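Local coordinates for hypothetical protein NMB0488 (Neisseria meningitidis, PDB 2GKP), which is of unknown function but belongs to the CdiI family, and so probably acts as an immunity protein that neutralises a contact-dependent growth inhibition toxin, at residues S126-R129 with A135-A138; M112-W117 with K160-R165. One frame throughout, in Å; residues are numbered along the deposited sequence.

Interaction 1 (S126-R129 with A135-A138); sequences SPSR and AWDA. With EDO (1,2-ethanediol), chain C.
Arg129 and Asp137 pair across a β hairpin made of strands 122-132 and 135-138 in the antiparallel sheet. They form a hydrogen-bonded antiparallel pair, with CA of Arg129 5.3 Å from CA of Asp137. Two backbone bonds join the pair. Arg129 N reaches Asp137 O at 2.8 Å in a nearly straight bond (169° at the hydrogen), and Asp137 N gives its proton to Arg129 O at 2.9 Å. Arg129 O also takes a CA-H···O contact from Trp136 CA at 3.2 Å, so the carbonyl has one N-H donor and a weaker CA-H contact beside it. The Arg129 and Asp137 side chains leave the same face of the sheet. That of Arg129 bends at chi2 (68°), and its NH1 forms a salt bridge with the C-terminal carboxylate of Arg167.

Van der Waals contacts gather round Ser128. Its CB lies 3.3 Å from Asp137 O, and its OG rests against Trp136 CB while bonding to Ser113 O. The Trp136 indole is held by a bond from NE1 to Met111 O, a stack with His130 and a cation-pi contact with Lys17.

A 1,2-ethanediol, probably from the crystallisation liquor, lies beside the 126-129 segment. Its O1 donates to Pro127 O at 3.0 Å, and its C2 packs 3.3 Å from Ser128 CB.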
# COMPACT_ATOMS: atom_id res chain seq x y z
N SER A 126 8.08 -0.83 5.22
CA SER A 126 7.99 -0.21 6.55
C SER A 126 6.72 -0.59 7.27
O SER A 126 5.62 -0.36 6.76
CB SER A 126 7.98 1.31 6.42
OG SER A 126 9.18 1.81 5.84
N PRO A 127 6.86 -1.13 8.48
CA PRO A 127 5.70 -1.45 9.32
C PRO A 127 5.15 -0.16 9.94
O PRO A 127 5.70 0.92 9.73
CB PRO A 127 6.29 -2.38 10.38
CG PRO A 127 7.70 -1.86 10.51
CD PRO A 127 8.13 -1.48 9.14
N SER A 128 4.11 -0.27 10.75
CA SER A 128 3.50 0.93 11.35
C SER A 128 2.79 0.55 12.61
O SER A 128 2.61 -0.63 12.91
CB SER A 128 2.49 1.57 10.40
OG SER A 128 1.36 0.73 10.23
N ARG A 129 2.40 1.59 13.34
CA ARG A 129 1.47 1.48 14.48
C ARG A 129 0.08 1.97 14.06
O ARG A 129 -0.09 3.09 13.52
CB ARG A 129 1.98 2.34 15.68
CG ARG A 129 0.92 2.64 16.75
CD ARG A 129 0.45 1.42 17.56
NE ARG A 129 -0.53 1.91 18.50
CZ ARG A 129 -1.60 1.24 18.93
NH1 ARG A 129 -1.81 -0.01 18.56
NH2 ARG A 129 -2.47 1.83 19.72
N ALA A 135 -5.93 5.41 10.85
CA ALA A 135 -4.62 5.99 10.56
C ALA A 135 -3.48 5.20 11.16
O ALA A 135 -3.65 4.55 12.17
CB ALA A 135 -4.57 7.43 11.01
N TRP A 136 -2.33 5.27 10.51
CA TRP A 136 -1.16 4.48 10.86
C TRP A 136 0.05 5.38 10.83
O TRP A 136 0.19 6.17 9.88
CB TRP A 136 -0.97 3.37 9.80
CG TRP A 136 -2.15 2.43 9.77
CD1 TRP A 136 -2.28 1.28 10.52
CD2 TRP A 136 -3.37 2.57 9.04
NE1 TRP A 136 -3.47 0.68 10.25
CE2 TRP A 136 -4.18 1.45 9.37
CE3 TRP A 136 -3.84 3.51 8.11
CZ2 TRP A 136 -5.46 1.27 8.83
CZ3 TRP A 136 -5.11 3.34 7.57
CH2 TRP A 136 -5.91 2.22 7.95
N ASP A 137 0.91 5.29 11.83
CA ASP A 137 2.09 6.14 11.95
C ASP A 137 3.31 5.23 12.02
O ASP A 137 3.24 4.04 12.38
CB ASP A 137 2.04 6.97 13.25
CG ASP A 137 1.12 8.20 13.16
OD1 ASP A 137 0.64 8.59 12.06
OD2 ASP A 137 0.88 8.81 14.22
N ALA A 138 4.45 5.78 11.68
CA ALA A 138 5.69 4.99 11.73
C ALA A 138 6.06 4.57 13.12
O ALA A 138 5.75 5.23 14.10
CB ALA A 138 6.85 5.78 11.11
C1 EDO C . 3.59 1.95 7.20
O1 EDO C . 4.72 2.78 7.55
C2 EDO C . 2.31 2.78 7.32
O2 EDO C . 1.27 2.44 6.40

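Interaction 2 (M112-W117 with K160-R165); sequences MSVDIW and KLALSR. With EDO (1,2-ethanediol), chain C.
A helix-on-sheet contact lays the last turn of the C-terminal helix 152-164 over strand 112-119 of the antiparallel sheet. The axes of strand 112-117 and helix 160-164 approach to 8.4 Å at 133° between their N-to-C directions. No hydrogen bond crosses, and the contact rests on apolar groups.

Val114 is the centre of it. Its CG2 presses on the helix backbone, 3.7 Å from Leu163 N, and both methyls meet the small Ala162 side chain, CG1 and CG2 each lying 4.1 Å from Ala162 CB. With chi1 at 164°, CG1 stands anti to the backbone N and CG2 anti to the carbonyl carbon, which splays the two methyls about Ala162 CB. Two residues earlier in the strand, CB of selenomethionine Met112 touches Leu163 CD1 at 3.8 Å. Leu163 makes this reach with CG anti to its backbone N (chi1 171°), which carries the CD1 branch down to the strand although its CB sets out to one side.

On the other side of the strand, O2 of the 1,2-ethanediol lies close to Asp115 OD1, a very short and doubtful contact of one Asp115 conformer.

Val114 and Ala162 both pack on Ile125 of strand 122-132, Leu163 lies on Tyr16 and Ala18 of strand 11-18, and Ala162 also meets Val144 of strand 144-147, so the helix spans several neighbouring strands.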
# COMPACT_ATOMS: atom_id res chain seq x y z
N MSE A 112 -3.81 -3.62 10.03
CA MSE A 112 -2.42 -3.19 10.05
C MSE A 112 -2.02 -2.65 8.69
O MSE A 112 -2.68 -2.96 7.67
CB MSE A 112 -1.53 -4.39 10.45
CG MSE A 112 -1.99 -5.07 11.75
SE MSE A 112 -1.71 -3.86 13.28
CE MSE A 112 -1.42 -5.07 14.71
N SER A 113 -0.93 -1.89 8.64
CA SER A 113 -0.52 -1.26 7.38
C SER A 113 1.01 -1.22 7.21
O SER A 113 1.72 -0.79 8.10
CB SER A 113 -1.01 0.19 7.38
OG SER A 113 -0.83 0.74 6.07
N VAL A 114 1.47 -1.65 6.03
CA VAL A 114 2.87 -1.60 5.65
C VAL A 114 2.94 -0.74 4.41
O VAL A 114 2.09 -0.85 3.53
CB VAL A 114 3.35 -3.07 5.35
CG1 VAL A 114 4.66 -3.09 4.60
CG2 VAL A 114 3.47 -3.93 6.60
N ASP A 115 3.97 0.11 4.32
CA ASP A 115 4.23 0.94 3.13
C ASP A 115 5.44 0.39 2.39
O ASP A 115 6.35 -0.11 3.03
CB ASP A 115 4.55 2.41 3.51
CG ASP A 115 3.35 3.15 4.09
OD1 ASP A 115 2.21 2.64 4.09
OD2 ASP A 115 3.58 4.31 4.53
N ILE A 116 5.45 0.51 1.07
CA ILE A 116 6.63 0.03 0.30
C ILE A 116 7.05 1.16 -0.61
O ILE A 116 6.22 1.74 -1.35
CB ILE A 116 6.30 -1.23 -0.57
CG1 ILE A 116 5.76 -2.36 0.31
CG2 ILE A 116 7.55 -1.70 -1.29
CD1 ILE A 116 4.22 -2.44 0.35
N TRP A 117 8.36 1.47 -0.53
CA TRP A 117 8.98 2.49 -1.38
C TRP A 117 10.12 1.87 -2.18
O TRP A 117 11.02 1.29 -1.60
CB TRP A 117 9.49 3.64 -0.51
CG TRP A 117 10.34 4.64 -1.27
CD1 TRP A 117 10.12 5.16 -2.52
CD2 TRP A 117 11.55 5.23 -0.80
NE1 TRP A 117 11.11 6.07 -2.84
CE2 TRP A 117 12.01 6.11 -1.81
CE3 TRP A 117 12.30 5.10 0.39
CZ2 TRP A 117 13.17 6.88 -1.67
CZ3 TRP A 117 13.48 5.84 0.51
CH2 TRP A 117 13.89 6.73 -0.51
N LYS A 160 5.70 -10.17 4.60
CA LYS A 160 5.07 -10.84 5.74
C LYS A 160 5.84 -10.52 7.02
O LYS A 160 5.23 -10.34 8.10
CB LYS A 160 5.01 -12.35 5.48
CG LYS A 160 3.96 -12.66 4.44
CD LYS A 160 3.66 -14.16 4.37
CE LYS A 160 2.84 -14.52 3.14
NZ LYS A 160 2.63 -16.03 3.05
N LEU A 161 7.16 -10.44 6.92
CA LEU A 161 7.99 -10.08 8.05
C LEU A 161 7.65 -8.67 8.53
O LEU A 161 7.48 -8.42 9.74
CB LEU A 161 9.47 -10.17 7.68
CG LEU A 161 10.49 -9.77 8.75
CD1 LEU A 161 10.35 -10.64 10.02
CD2 LEU A 161 11.92 -9.85 8.23
N ALA A 162 7.53 -7.73 7.59
CA ALA A 162 7.20 -6.39 7.99
C ALA A 162 5.81 -6.34 8.63
O ALA A 162 5.61 -5.63 9.62
CB ALA A 162 7.28 -5.42 6.81
N LEU A 163 4.83 -7.06 8.07
CA LEU A 163 3.50 -7.11 8.68
C LEU A 163 3.60 -7.63 10.13
O LEU A 163 2.92 -7.11 11.05
CB LEU A 163 2.57 -7.96 7.81
CG LEU A 163 1.24 -8.27 8.46
CD1 LEU A 163 0.52 -6.98 8.55
CD2 LEU A 163 0.45 -9.23 7.58
N SER A 164 4.43 -8.66 10.36
CA SER A 164 4.60 -9.19 11.72
C SER A 164 5.14 -8.18 12.72
O SER A 164 4.96 -8.32 13.94
CB SER A 164 5.47 -10.47 11.70
OG SER A 164 6.83 -10.14 11.61
N ARG A 165 5.78 -7.14 12.21
CA ARG A 165 6.33 -6.07 13.03
C ARG A 165 5.33 -4.92 13.29
O ARG A 165 5.60 -4.03 14.11
CB ARG A 165 7.62 -5.52 12.40
CG ARG A 165 8.75 -6.55 12.43
CD ARG A 165 9.98 -6.01 11.72
NE ARG A 165 11.07 -6.97 11.70
CZ ARG A 165 12.20 -6.78 11.03
NH1 ARG A 165 12.37 -5.68 10.30
NH2 ARG A 165 13.12 -7.72 11.05
C1 EDO C . 3.59 1.95 7.20
O1 EDO C . 4.72 2.78 7.55
C2 EDO C . 2.31 2.78 7.32
O2 EDO C . 1.27 2.44 6.40

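Along the chain, strand 112-119 comes first and carries the early half of interaction 2. Strand 122-132 follows as its sheet neighbour and turns back into strand 135-138, so interaction 1 closes a short hairpin loop. Only when the C-terminal helix 152-164 returns is the long loop of interaction 2 closed, with interaction 1 nested inside it. Their centres are 8 Å apart and they touch directly: Ser126 N meets Asp115 O at 2.9 Å, and Pro127 CB packs 3.4 Å from Ala162 O of the helix. One 1,2-ethanediol borders both. Together they join the hairpin and strand 112-119 within the sheet and set the C-terminal helix against it.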